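Local coordinates for protein monomethylamine methyltransferase MtmB1 (Methanosarcina barkeri, PDB 1NTH) that catalyses the transfer of the methyl group of monomethylamine to the corrinoid cofactor of its partner protein MtmC, a step in methanogenesis from methylamine, at residues N97-F102 with S290-L295; I170-Y175 with S207-G212; I301-T306 with K414-A419. All blocks are in the same frame, centred on the assembly; numbering follows the deposited sequence.

Interaction 1: residues N97-F102 with S290-L295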
ATOM      1  N   ASN A  97      17.611 -18.612 -20.148  1.00 16.94           N
ATOM      2  CA  ASN A  97      16.748 -17.555 -19.627  1.00 17.82           C
ATOM      3  C   ASN A  97      16.611 -17.584 -18.112  1.00 19.67           C
ATOM      4  O   ASN A  97      15.501 -17.627 -17.585  1.00 24.11           O
ATOM      5  CB  ASN A  97      15.362 -17.652 -20.272  1.00 17.59           C
ATOM      6  CG  ASN A  97      15.400 -17.417 -21.771  1.00 18.62           C
ATOM      7  OD1 ASN A  97      15.290 -18.352 -22.572  1.00 20.30           O
ATOM      8  ND2 ASN A  97      15.573 -16.162 -22.158  1.00 16.68           N
ATOM      9  N   VAL A  98      17.738 -17.562 -17.410  1.00 19.20           N
ATOM     10  CA  VAL A  98      17.709 -17.581 -15.957  1.00 18.42           C
ATOM     11  C   VAL A  98      17.642 -16.155 -15.429  1.00 17.86           C
ATOM     12  O   VAL A  98      17.963 -15.207 -16.145  1.00 18.87           O
ATOM     13  CB  VAL A  98      18.963 -18.276 -15.377  1.00 18.03           C
ATOM     14  CG1 VAL A  98      18.983 -19.740 -15.802  1.00 19.31           C
ATOM     15  CG2 VAL A  98      20.226 -17.569 -15.849  1.00 17.97           C
ATOM     16  N   GLN A  99      17.216 -16.008 -14.179  1.00 17.52           N
ATOM     17  CA  GLN A  99      17.133 -14.690 -13.564  1.00 16.99           C
ATOM     18  C   GLN A  99      18.557 -14.160 -13.422  1.00 18.29           C
ATOM     19  O   GLN A  99      19.437 -14.853 -12.914  1.00 17.96           O
ATOM     20  CB  GLN A  99      16.446 -14.787 -12.202  1.00 17.48           C
ATOM     21  CG  GLN A  99      16.269 -13.451 -11.496  1.00 18.89           C
ATOM     22  CD  GLN A  99      14.945 -13.349 -10.766  1.00 20.09           C
ATOM     23  OE1 GLN A  99      14.329 -14.361 -10.427  1.00 20.02           O
ATOM     24  NE2 GLN A  99      14.503 -12.121 -10.510  1.00 19.35           N
ATOM     25  N   LYS A 100      18.775 -12.929 -13.879  1.00 18.38           N
ATOM     26  CA  LYS A 100      20.101 -12.321 -13.853  1.00 21.05           C
ATOM     27  C   LYS A 100      20.511 -11.769 -12.497  1.00 19.15           C
ATOM     28  O   LYS A 100      21.665 -11.901 -12.086  1.00 18.14           O
ATOM     29  CB  LYS A 100      20.177 -11.196 -14.886  0.55 23.74           C
ATOM     30  CG  LYS A 100      19.955 -11.639 -16.321  0.55 28.37           C
ATOM     31  CD  LYS A 100      21.036 -12.598 -16.780  0.55 32.40           C
ATOM     32  CE  LYS A 100      20.872 -12.927 -18.251  0.55 35.01           C
ATOM     33  NZ  LYS A 100      21.911 -13.874 -18.739  0.55 37.26           N
ATOM     34  N   GLU A 101      19.565 -11.141 -11.811  1.00 18.47           N
ATOM     35  CA  GLU A 101      19.831 -10.553 -10.505  1.00 17.39           C
ATOM     36  C   GLU A 101      18.504 -10.287  -9.816  1.00 16.81           C
ATOM     37  O   GLU A 101      17.442 -10.387 -10.431  1.00 16.64           O
ATOM     38  CB  GLU A 101      20.592  -9.232 -10.673  1.00 19.90           C
ATOM     39  CG  GLU A 101      19.771  -8.129 -11.331  1.00 22.01           C
ATOM     40  CD  GLU A 101      20.559  -6.841 -11.523  1.00 25.66           C
ATOM     41  OE1 GLU A 101      21.285  -6.725 -12.534  1.00 26.14           O
ATOM     42  OE2 GLU A 101      20.461  -5.947 -10.656  1.00 27.41           O
ATOM     43  N   PHE A 102      18.560  -9.963  -8.531  1.00 15.41           N
ATOM     44  CA  PHE A 102      17.347  -9.655  -7.790  1.00 15.36           C
ATOM     45  C   PHE A 102      17.691  -8.965  -6.483  1.00 15.49           C
ATOM     46  O   PHE A 102      18.856  -8.912  -6.084  1.00 16.41           O
ATOM     47  CB  PHE A 102      16.508 -10.922  -7.537  1.00 15.33           C
ATOM     48  CG  PHE A 102      17.232 -12.011  -6.793  1.00 15.51           C
ATOM     49  CD1 PHE A 102      17.321 -11.990  -5.407  1.00 15.72           C
ATOM     50  CD2 PHE A 102      17.822 -13.065  -7.485  1.00 16.83           C
ATOM     51  CE1 PHE A 102      17.988 -13.007  -4.716  1.00 16.73           C
ATOM     52  CE2 PHE A 102      18.490 -14.085  -6.808  1.00 16.43           C
ATOM     53  CZ  PHE A 102      18.573 -14.054  -5.421  1.00 17.08           C
ATOM     54  N   SER A 290      11.559 -23.261 -11.585  1.00 16.89           N
ATOM     55  CA  SER A 290      11.519 -21.855 -12.000  1.00 18.57           C
ATOM     56  C   SER A 290      12.284 -21.018 -10.975  1.00 17.38           C
ATOM     57  O   SER A 290      11.927 -19.875 -10.692  1.00 17.70           O
ATOM     58  CB  SER A 290      10.071 -21.358 -12.086  1.00 19.19           C
ATOM     59  OG  SER A 290       9.347 -22.048 -13.093  1.00 20.54           O
ATOM     60  N   ALA A 291      13.350 -21.594 -10.433  1.00 15.35           N
ATOM     61  CA  ALA A 291      14.145 -20.923  -9.409  1.00 14.42           C
ATOM     62  C   ALA A 291      14.794 -19.604  -9.812  1.00 14.94           C
ATOM     63  O   ALA A 291      15.211 -19.420 -10.958  1.00 15.03           O
ATOM     64  CB  ALA A 291      15.226 -21.871  -8.894  1.00 16.20           C
ATOM     65  N   SER A 292      14.866 -18.692  -8.842  1.00 14.05           N
ATOM     66  CA  SER A 292      15.526 -17.407  -9.026  1.00 14.06           C
ATOM     67  C   SER A 292      16.992 -17.705  -8.727  1.00 13.32           C
ATOM     68  O   SER A 292      17.893 -17.139  -9.335  1.00 13.94           O
ATOM     69  CB  SER A 292      14.995 -16.373  -8.032  1.00 13.83           C
ATOM     70  OG  SER A 292      13.635 -16.073  -8.287  1.00 14.58           O
ATOM     71  N   TRP A 293      17.216 -18.586  -7.753  1.00 13.70           N
ATOM     72  CA  TRP A 293      18.563 -19.016  -7.407  1.00 12.95           C
ATOM     73  C   TRP A 293      18.513 -20.416  -6.808  1.00 13.20           C
ATOM     74  O   TRP A 293      17.457 -20.876  -6.369  1.00 13.59           O
ATOM     75  CB  TRP A 293      19.268 -18.023  -6.458  1.00 13.89           C
ATOM     76  CG  TRP A 293      18.704 -17.837  -5.071  1.00 12.91           C
ATOM     77  CD1 TRP A 293      17.614 -17.094  -4.715  1.00 13.83           C
ATOM     78  CD2 TRP A 293      19.301 -18.282  -3.843  1.00 13.65           C
ATOM     79  NE1 TRP A 293      17.503 -17.031  -3.343  1.00 14.68           N
ATOM     80  CE2 TRP A 293      18.527 -17.754  -2.784  1.00 13.58           C
ATOM     81  CE3 TRP A 293      20.419 -19.070  -3.536  1.00 14.96           C
ATOM     82  CZ2 TRP A 293      18.836 -17.989  -1.438  1.00 14.35           C
ATOM     83  CZ3 TRP A 293      20.727 -19.305  -2.197  1.00 15.68           C
ATOM     84  CH2 TRP A 293      19.937 -18.764  -1.165  1.00 13.91           C
ATOM     85  N   HIS A 294      19.652 -21.098  -6.822  1.00 14.21           N
ATOM     86  CA  HIS A 294      19.728 -22.459  -6.308  1.00 14.00           C
ATOM     87  C   HIS A 294      20.698 -22.583  -5.147  1.00 13.42           C
ATOM     88  O   HIS A 294      21.828 -22.095  -5.213  1.00 14.43           O
ATOM     89  CB  HIS A 294      20.168 -23.410  -7.425  1.00 15.19           C
ATOM     90  CG  HIS A 294      20.398 -24.815  -6.963  1.00 15.44           C
ATOM     91  ND1 HIS A 294      19.366 -25.676  -6.653  1.00 16.75           N
ATOM     92  CD2 HIS A 294      21.543 -25.500  -6.731  1.00 16.51           C
ATOM     93  CE1 HIS A 294      19.867 -26.832  -6.252  1.00 17.66           C
ATOM     94  NE2 HIS A 294      21.185 -26.752  -6.289  1.00 17.15           N
ATOM     95  N   LEU A 295      20.249 -23.252  -4.091  1.00 13.99           N
ATOM     96  CA  LEU A 295      21.065 -23.464  -2.909  1.00 14.05           C
ATOM     97  C   LEU A 295      21.586 -24.899  -2.908  1.00 15.68           C
ATOM     98  O   LEU A 295      20.807 -25.852  -2.949  1.00 16.04           O
ATOM     99  CB  LEU A 295      20.242 -23.228  -1.645  1.00 15.40           C
ATOM    100  CG  LEU A 295      21.011 -23.409  -0.334  1.00 15.66           C
ATOM    101  CD1 LEU A 295      22.029 -22.289  -0.161  1.00 17.47           C
ATOM    102  CD2 LEU A 295      20.034 -23.411   0.812  1.00 15.95           C
TER
HETATM  103  O   HOH W   1      19.541 -17.350 -11.557  1.00 16.54           O
HETATM  104  O   HOH W   2      17.105 -18.401 -12.681  1.00 21.24           O

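Interaction 2: residues I170-Y175 with S207-G212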
ATOM      1  N   ILE A 170       3.072 -29.920  14.413  1.00 20.85           N
ATOM      2  CA  ILE A 170       2.863 -31.172  13.693  1.00 21.43           C
ATOM      3  C   ILE A 170       2.385 -30.936  12.262  1.00 21.18           C
ATOM      4  O   ILE A 170       1.441 -30.186  12.034  1.00 21.11           O
ATOM      5  CB  ILE A 170       1.827 -32.057  14.430  1.00 22.04           C
ATOM      6  CG1 ILE A 170       2.306 -32.350  15.855  0.50 23.97           C
ATOM      7  CG2 ILE A 170       1.611 -33.357  13.656  1.00 22.07           C
ATOM      8  CD1 ILE A 170       3.611 -33.113  15.924  0.50 24.06           C
ATOM      9  N   PRO A 171       3.037 -31.578  11.277  1.00 21.40           N
ATOM     10  CA  PRO A 171       2.640 -31.408   9.877  1.00 20.43           C
ATOM     11  C   PRO A 171       1.155 -31.699   9.662  1.00 21.48           C
ATOM     12  O   PRO A 171       0.616 -32.669  10.198  1.00 21.11           O
ATOM     13  CB  PRO A 171       3.541 -32.396   9.143  1.00 22.24           C
ATOM     14  CG  PRO A 171       4.787 -32.374   9.972  1.00 23.22           C
ATOM     15  CD  PRO A 171       4.236 -32.429  11.379  1.00 22.20           C
ATOM     16  N   LYS A 172       0.513 -30.838   8.878  1.00 20.38           N
ATOM     17  CA  LYS A 172      -0.906 -30.934   8.554  1.00 20.95           C
ATOM     18  C   LYS A 172      -1.851 -30.651   9.722  1.00 20.20           C
ATOM     19  O   LYS A 172      -3.032 -30.998   9.680  1.00 22.27           O
ATOM     20  CB  LYS A 172      -1.216 -32.287   7.901  1.00 23.73           C
ATOM     21  CG  LYS A 172      -0.533 -32.428   6.544  1.00 26.07           C
ATOM     22  CD  LYS A 172      -0.956 -33.672   5.787  1.00 29.62           C
ATOM     23  CE  LYS A 172      -0.213 -33.751   4.459  1.00 31.47           C
ATOM     24  NZ  LYS A 172      -0.590 -34.953   3.662  1.00 34.92           N
ATOM     25  N   SER A 173      -1.325 -30.011  10.762  1.00 19.22           N
ATOM     26  CA  SER A 173      -2.133 -29.615  11.910  1.00 19.22           C
ATOM     27  C   SER A 173      -2.217 -28.091  11.804  1.00 17.26           C
ATOM     28  O   SER A 173      -1.416 -27.472  11.092  1.00 17.20           O
ATOM     29  CB  SER A 173      -1.445 -29.983  13.226  1.00 19.42           C
ATOM     30  OG  SER A 173      -0.388 -29.082  13.516  1.00 20.84           O
ATOM     31  N   PRO A 174      -3.185 -27.469  12.491  1.00 17.56           N
ATOM     32  CA  PRO A 174      -3.285 -26.007  12.415  1.00 16.77           C
ATOM     33  C   PRO A 174      -2.047 -25.337  13.007  1.00 16.89           C
ATOM     34  O   PRO A 174      -1.721 -24.199  12.663  1.00 17.23           O
ATOM     35  CB  PRO A 174      -4.560 -25.701  13.199  1.00 15.95           C
ATOM     36  CG  PRO A 174      -4.653 -26.860  14.177  1.00 16.54           C
ATOM     37  CD  PRO A 174      -4.283 -28.030  13.299  1.00 16.36           C
ATOM     38  N   TYR A 175      -1.351 -26.046  13.892  1.00 16.85           N
ATOM     39  CA  TYR A 175      -0.143 -25.499  14.497  1.00 16.51           C
ATOM     40  C   TYR A 175       0.960 -25.303  13.461  1.00 16.28           C
ATOM     41  O   TYR A 175       1.807 -24.421  13.610  1.00 16.13           O
ATOM     42  CB  TYR A 175       0.367 -26.407  15.618  1.00 17.33           C
ATOM     43  CG  TYR A 175      -0.523 -26.417  16.835  1.00 19.21           C
ATOM     44  CD1 TYR A 175      -1.327 -27.520  17.128  1.00 20.78           C
ATOM     45  CD2 TYR A 175      -0.565 -25.322  17.700  1.00 19.22           C
ATOM     46  CE1 TYR A 175      -2.141 -27.534  18.253  1.00 22.54           C
ATOM     47  CE2 TYR A 175      -1.379 -25.328  18.831  1.00 21.10           C
ATOM     48  CZ  TYR A 175      -2.162 -26.438  19.099  1.00 22.31           C
ATOM     49  OH  TYR A 175      -2.957 -26.458  20.221  1.00 24.14           O
ATOM     50  N   SER A 207       7.484 -25.334   8.676  1.00 17.35           N
ATOM     51  CA  SER A 207       6.479 -26.117   7.963  1.00 17.68           C
ATOM     52  C   SER A 207       7.138 -27.161   7.071  1.00 20.04           C
ATOM     53  O   SER A 207       8.192 -26.909   6.484  1.00 20.00           O
ATOM     54  CB  SER A 207       5.599 -25.194   7.115  1.00 19.09           C
ATOM     55  OG  SER A 207       6.394 -24.276   6.384  1.00 20.28           O
ATOM     56  N   LEU A 208       6.511 -28.330   6.968  1.00 20.37           N
ATOM     57  CA  LEU A 208       7.044 -29.413   6.145  1.00 21.61           C
ATOM     58  C   LEU A 208       6.092 -29.826   5.024  1.00 21.11           C
ATOM     59  O   LEU A 208       6.530 -30.311   3.979  1.00 22.99           O
ATOM     60  CB  LEU A 208       7.362 -30.633   7.019  1.00 23.67           C
ATOM     61  CG  LEU A 208       8.368 -30.426   8.155  1.00 25.89           C
ATOM     62  CD1 LEU A 208       8.538 -31.730   8.923  1.00 27.29           C
ATOM     63  CD2 LEU A 208       9.700 -29.955   7.594  1.00 27.60           C
ATOM     64  N   SER A 209       4.793 -29.635   5.236  1.00 19.46           N
ATOM     65  CA  SER A 209       3.802 -30.005   4.231  1.00 18.35           C
ATOM     66  C   SER A 209       3.584 -28.878   3.236  1.00 19.02           C
ATOM     67  O   SER A 209       3.980 -27.736   3.477  1.00 19.66           O
ATOM     68  CB  SER A 209       2.465 -30.334   4.894  1.00 19.26           C
ATOM     69  OG  SER A 209       1.850 -29.157   5.393  1.00 19.06           O
ATOM     70  N   ALA A 210       2.943 -29.202   2.119  1.00 18.30           N
ATOM     71  CA  ALA A 210       2.658 -28.201   1.101  1.00 17.83           C
ATOM     72  C   ALA A 210       1.730 -27.137   1.677  1.00 18.54           C
ATOM     73  O   ALA A 210       1.962 -25.941   1.492  1.00 18.39           O
ATOM     74  CB  ALA A 210       2.010 -28.857  -0.116  1.00 19.15           C
ATOM     75  N   GLN A 211       0.686 -27.561   2.384  1.00 17.01           N
ATOM     76  CA  GLN A 211      -0.250 -26.594   2.945  1.00 17.29           C
ATOM     77  C   GLN A 211       0.442 -25.680   3.947  1.00 16.68           C
ATOM     78  O   GLN A 211       0.135 -24.489   4.016  1.00 17.55           O
ATOM     79  CB  GLN A 211      -1.454 -27.299   3.587  1.00 17.17           C
ATOM     80  CG  GLN A 211      -1.158 -28.126   4.824  1.00 17.49           C
ATOM     81  CD  GLN A 211      -2.283 -29.099   5.114  1.00 19.27           C
ATOM     82  OE1 GLN A 211      -2.645 -29.904   4.255  1.00 20.07           O
ATOM     83  NE2 GLN A 211      -2.844 -29.029   6.315  1.00 18.42           N
ATOM     84  N   GLY A 212       1.386 -26.226   4.708  1.00 16.56           N
ATOM     85  CA  GLY A 212       2.101 -25.410   5.673  1.00 15.97           C
ATOM     86  C   GLY A 212       2.976 -24.373   4.989  1.00 16.60           C
ATOM     87  O   GLY A 212       2.968 -23.196   5.360  1.00 16.53           O
TER
HETATM   88  O   HOH W   3      -4.865 -31.048   7.057  1.00 27.78           O
HETATM   89  O   HOH W   4      -1.070 -27.679   8.165  1.00 18.95           O

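Interaction 3: residues I301-T306 with K414-A419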
ATOM      1  N   ILE A 301      27.959 -38.680   3.470  1.00 21.98           N
ATOM      2  CA  ILE A 301      27.049 -39.734   3.904  1.00 24.38           C
ATOM      3  C   ILE A 301      27.285 -40.202   5.340  1.00 24.44           C
ATOM      4  O   ILE A 301      26.337 -40.548   6.046  1.00 25.56           O
ATOM      5  CB  ILE A 301      27.116 -40.959   2.960  1.00 25.88           C
ATOM      6  CG1 ILE A 301      25.990 -41.937   3.308  1.00 27.77           C
ATOM      7  CG2 ILE A 301      28.476 -41.639   3.072  1.00 26.75           C
ATOM      8  CD1 ILE A 301      25.800 -43.040   2.294  1.00 30.64           C
ATOM      9  N   ARG A 302      28.539 -40.201   5.780  1.00 24.95           N
ATOM     10  CA  ARG A 302      28.845 -40.646   7.135  1.00 26.10           C
ATOM     11  C   ARG A 302      28.856 -39.535   8.177  1.00 26.17           C
ATOM     12  O   ARG A 302      28.210 -39.644   9.218  1.00 26.73           O
ATOM     13  CB  ARG A 302      30.202 -41.352   7.168  1.00 26.91           C
ATOM     14  CG  ARG A 302      30.581 -41.864   8.552  1.00 28.80           C
ATOM     15  CD  ARG A 302      31.982 -42.452   8.578  1.00 32.75           C
ATOM     16  NE  ARG A 302      32.313 -42.990   9.895  1.00 34.97           N
ATOM     17  CZ  ARG A 302      33.485 -43.531  10.215  1.00 36.81           C
ATOM     18  NH1 ARG A 302      34.452 -43.610   9.311  1.00 36.90           N
ATOM     19  NH2 ARG A 302      33.689 -43.995  11.440  1.00 37.80           N
ATOM     20  N   TRP A 303      29.587 -38.465   7.892  1.00 25.41           N
ATOM     21  CA  TRP A 303      29.720 -37.362   8.831  1.00 25.24           C
ATOM     22  C   TRP A 303      28.548 -36.386   8.868  1.00 25.13           C
ATOM     23  O   TRP A 303      28.357 -35.683   9.860  1.00 26.02           O
ATOM     24  CB  TRP A 303      31.021 -36.616   8.541  1.00 26.04           C
ATOM     25  CG  TRP A 303      32.219 -37.528   8.513  1.00 27.40           C
ATOM     26  CD1 TRP A 303      33.115 -37.671   7.493  1.00 26.62           C
ATOM     27  CD2 TRP A 303      32.652 -38.412   9.555  1.00 28.27           C
ATOM     28  NE1 TRP A 303      34.081 -38.589   7.836  1.00 29.01           N
ATOM     29  CE2 TRP A 303      33.822 -39.058   9.097  1.00 28.38           C
ATOM     30  CE3 TRP A 303      32.167 -38.718  10.835  1.00 28.64           C
ATOM     31  CZ2 TRP A 303      34.516 -39.996   9.871  1.00 30.10           C
ATOM     32  CZ3 TRP A 303      32.859 -39.654  11.608  1.00 30.05           C
ATOM     33  CH2 TRP A 303      34.021 -40.278  11.121  1.00 29.87           C
ATOM     34  N   GLY A 304      27.767 -36.343   7.794  1.00 24.30           N
ATOM     35  CA  GLY A 304      26.624 -35.445   7.751  1.00 23.39           C
ATOM     36  C   GLY A 304      27.005 -33.974   7.750  1.00 23.97           C
ATOM     37  O   GLY A 304      26.213 -33.122   8.156  1.00 25.79           O
ATOM     38  N   SER A 305      28.218 -33.680   7.293  1.00 21.87           N
ATOM     39  CA  SER A 305      28.714 -32.307   7.230  1.00 21.45           C
ATOM     40  C   SER A 305      28.946 -31.865   5.790  1.00 20.29           C
ATOM     41  O   SER A 305      29.172 -32.687   4.901  1.00 20.99           O
ATOM     42  CB  SER A 305      30.022 -32.175   8.011  1.00 21.96           C
ATOM     43  OG  SER A 305      30.604 -30.896   7.811  1.00 24.83           O
ATOM     44  N   THR A 306      28.901 -30.555   5.571  1.00 18.77           N
ATOM     45  CA  THR A 306      29.104 -29.984   4.248  1.00 17.62           C
ATOM     46  C   THR A 306      30.536 -29.478   4.058  1.00 17.93           C
ATOM     47  O   THR A 306      30.888 -29.002   2.980  1.00 19.11           O
ATOM     48  CB  THR A 306      28.161 -28.790   4.017  1.00 18.00           C
ATOM     49  OG1 THR A 306      28.322 -27.859   5.092  1.00 17.72           O
ATOM     50  CG2 THR A 306      26.711 -29.249   3.949  1.00 18.66           C
ATOM     51  N   LYS A 414      40.559 -35.104  10.790  1.00 30.67           N
ATOM     52  CA  LYS A 414      40.866 -36.343  11.496  1.00 33.07           C
ATOM     53  C   LYS A 414      40.121 -36.393  12.825  1.00 32.91           C
ATOM     54  O   LYS A 414      40.292 -37.326  13.610  1.00 33.76           O
ATOM     55  CB  LYS A 414      42.377 -36.447  11.726  1.00 35.79           C
ATOM     56  CG  LYS A 414      43.204 -36.519  10.456  0.50 38.11           C
ATOM     57  CD  LYS A 414      42.938 -37.803   9.690  0.50 40.55           C
ATOM     58  CE  LYS A 414      43.802 -37.888   8.446  0.50 42.02           C
ATOM     59  NZ  LYS A 414      43.549 -39.141   7.684  0.50 44.17           N
ATOM     60  N   ASN A 415      39.268 -35.397  13.058  1.00 30.83           N
ATOM     61  CA  ASN A 415      38.520 -35.308  14.307  1.00 29.91           C
ATOM     62  C   ASN A 415      37.000 -35.309  14.151  1.00 29.09           C
ATOM     63  O   ASN A 415      36.288 -34.896  15.066  1.00 28.53           O
ATOM     64  CB  ASN A 415      38.943 -34.041  15.052  1.00 31.17           C
ATOM     65  CG  ASN A 415      40.443 -33.955  15.247  1.00 33.57           C
ATOM     66  OD1 ASN A 415      40.996 -32.868  15.415  1.00 35.11           O
ATOM     67  ND2 ASN A 415      41.110 -35.103  15.236  1.00 34.51           N
ATOM     68  N   TYR A 416      36.499 -35.772  13.011  1.00 28.19           N
ATOM     69  CA  TYR A 416      35.055 -35.794  12.784  1.00 28.23           C
ATOM     70  C   TYR A 416      34.313 -36.597  13.851  1.00 29.18           C
ATOM     71  O   TYR A 416      33.294 -36.148  14.377  1.00 28.98           O
ATOM     72  CB  TYR A 416      34.745 -36.366  11.399  1.00 27.27           C
ATOM     73  CG  TYR A 416      35.200 -35.483  10.256  1.00 25.86           C
ATOM     74  CD1 TYR A 416      35.771 -36.037   9.112  1.00 25.17           C
ATOM     75  CD2 TYR A 416      35.065 -34.094  10.319  1.00 25.95           C
ATOM     76  CE1 TYR A 416      36.202 -35.234   8.057  1.00 24.07           C
ATOM     77  CE2 TYR A 416      35.492 -33.281   9.268  1.00 24.53           C
ATOM     78  CZ  TYR A 416      36.061 -33.858   8.143  1.00 24.23           C
ATOM     79  OH  TYR A 416      36.502 -33.067   7.108  1.00 23.46           O
ATOM     80  N   ALA A 417      34.828 -37.779  14.170  1.00 28.74           N
ATOM     81  CA  ALA A 417      34.199 -38.640  15.165  1.00 29.84           C
ATOM     82  C   ALA A 417      34.230 -38.042  16.568  1.00 30.30           C
ATOM     83  O   ALA A 417      33.384 -38.367  17.402  1.00 32.19           O
ATOM     84  CB  ALA A 417      34.876 -40.009  15.168  1.00 29.55           C
ATOM     85  N   SER A 418      35.196 -37.170  16.829  1.00 29.27           N
ATOM     86  CA  SER A 418      35.319 -36.556  18.145  1.00 30.47           C
ATOM     87  C   SER A 418      35.042 -35.054  18.141  1.00 29.81           C
ATOM     88  O   SER A 418      35.506 -34.330  19.020  1.00 29.56           O
ATOM     89  CB  SER A 418      36.715 -36.819  18.717  1.00 31.97           C
ATOM     90  OG  SER A 418      37.724 -36.260  17.891  1.00 35.43           O
ATOM     91  N   ALA A 419      34.284 -34.589  17.155  1.00 28.93           N
ATOM     92  CA  ALA A 419      33.958 -33.170  17.065  1.00 27.79           C
ATOM     93  C   ALA A 419      33.287 -32.716  18.358  1.00 26.24           C
ATOM     94  O   ALA A 419      32.348 -33.351  18.833  1.00 27.10           O
ATOM     95  CB  ALA A 419      33.032 -32.921  15.879  1.00 27.58           C
TER

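Interaction 1: residues N97-F102 with S290-L295
Phe102 lays the far end of its ring beside the pyrrole part of Trp293, with CZ of Phe102 3.3 Å from CD1 of Trp293. The two planes are inclined by only 24°, yet the centroids of the phenyl and the five-membered ring stand 5.1 Å apart, so the rings are slid past one another and scarcely overlap. The side chains themselves run in from crossed directions, although their ring planes are nearly parallel. The indole N-H is used outside the pair, on the hydroxyl of Ser227.

The polar half of the contact runs between Gln99 and Ser292. The hydroxyl of Ser292 donates to the amide oxygen, OG to OE1 of Gln99 2.8 Å, meeting the C=O at 146° and tilted 33° from the carbonyl plane. CG of Gln99 lies opposite its backbone N, and a bend at chi2 brings OE1 across to the serine. Ser292 OG is also bonded to the backbone N of Ile256, which ties Gln99 to the neighbouring strand 255-259 through a single hydroxyl.

No direct backbone bond joins the segments; two waters fill that role. One donates to O of Gln99 and to O of Ser292, while the other accepts from N of Gln99 and donates to O of Ala291. Gln99 is thus held by main chain and side chain alike. Arg108 of the second subunit packs on Ser292 and bonds to O of Ser290, placing the contact at a subunit border. Strand 293-300 starts here in the parallel sheet of the TIM barrel, and the strand 101-104 hairpin with 111-114 lies against that start.

Interaction 2: residues I170-Y175 with S207-G212
Gln211 reaches across to Lys172 with its carboxamide, NE2 coming within 3.5 Å of CA of Lys172, and this buried end is the closer-packed part of the contact. The glutamine, extended beyond CG, passes across the lysine, whose CG also rests 4.0 Å from CB of buried Ser209. No direct hydrogen bond spans the gap; instead NE2 of Gln211 gives protons to two waters, one of which donates to O of Lys172 and the other to O of Ser173, 3.0 Å from that oxygen. With an alanine here instead of Gln211, both waters are likely to lose the amide donor they share, and a gap would open beside the Lys172 backbone.

Each segment leads into a helix through an N-cap serine. Ser209 OG accepts from N of Gly212 at 3.0 Å (N-H...O angle 153°), whereas the capping bond from N of Tyr175 to OG of Ser173 is weak. Residues 170-173 form a type II beta turn, and O of Ile170 takes two donors from Ser173, its N and its OG; the hydroxyl lies in the carbonyl plane on a lone pair, 2.6 Å from OG to O. Glu176, in the first turn of helix 174-193, links the two helix starts, accepting from N of Lys172, N of Leu208 and OG of Ser209. Ser244 of the third subunit also packs against Gln211.

The solvent side is looser. Exposed Pro171 and Leu208 run alongside each other and meet only through CG of Pro171 and CD1 of Leu208 at 3.9 Å, while the rest of the Lys172 chain runs on extended.

Interaction 3: residues I301-T306 with K414-A419
The backbones approach as two loops, with CA of Trp303 6.8 Å from CA of Tyr416, the nearest such pair, and no hydrogen bond between them; residues 416-419 make a type I beta turn, closed by a weak bond from N of Ala419 to O of Tyr416. In the TIM-barrel fold, segment 301-306 is the loop that leaves strand 293-300 for helix 309-325, and it meets here the loop between helices 398-410 and 425-428.

Trp303 gives the largest share of the buried surface, Tyr416 the next, and the indole offers one face to the tyrosine. CB of Tyr416 sits over the six-membered ring, 3.5 Å from its centroid and 12° off the normal, a well-centred CH-pi contact. CD1 of the phenol ring reaches over the pyrrole part. The phenol plane is inclined by 44° to the indole, with centroids 4.4 Å apart, so the pair is oblique. CG of Trp303 lies opposite its own carbonyl carbon (chi1 -53°), directing the indole toward the 416-419 turn. Ala417 adds a smaller contact at the benzo end, its CB 4.1 Å from CZ3 of Trp303.

The other face of the indole is met from within its own segment. Arg302, extended along its whole length, brings CD there, offset toward the rim, while CH2 of Trp303 lies over the centre of the guanidinium face, 3.4 Å above its plane. His300 also meets the Trp303 ring. Tyr416 is buried, touching Met344 of helix 343-359 as well as Thr308 and Cys337 in loops, which joins the turn to the helical layer beside the barrel. At the pyrrole end, NE1 of Trp303 comes to 3.3 Å from CD1 of Tyr416.

Overall arrangement
Interactions 1 and 3 are in series along the chain and involve opposite ends of one strand: 293-300 begins in the first and runs out into loop 301-306 of the third. Their centres are 32 Å apart, on opposite sides of the chain's centre. Interaction 3 thus lies at the C-terminal end of the barrel strands, where TIM-barrel enzymes usually carry their active site. Interaction 2 is nested within the loop that interaction 1 closes, 27 Å from it between centres and 32 Å from interaction 3, before which it closes. None of the three touches another. Interactions 1 and 2 border other subunits of the hexamer, whereas no other chain touches the segments of interaction 3.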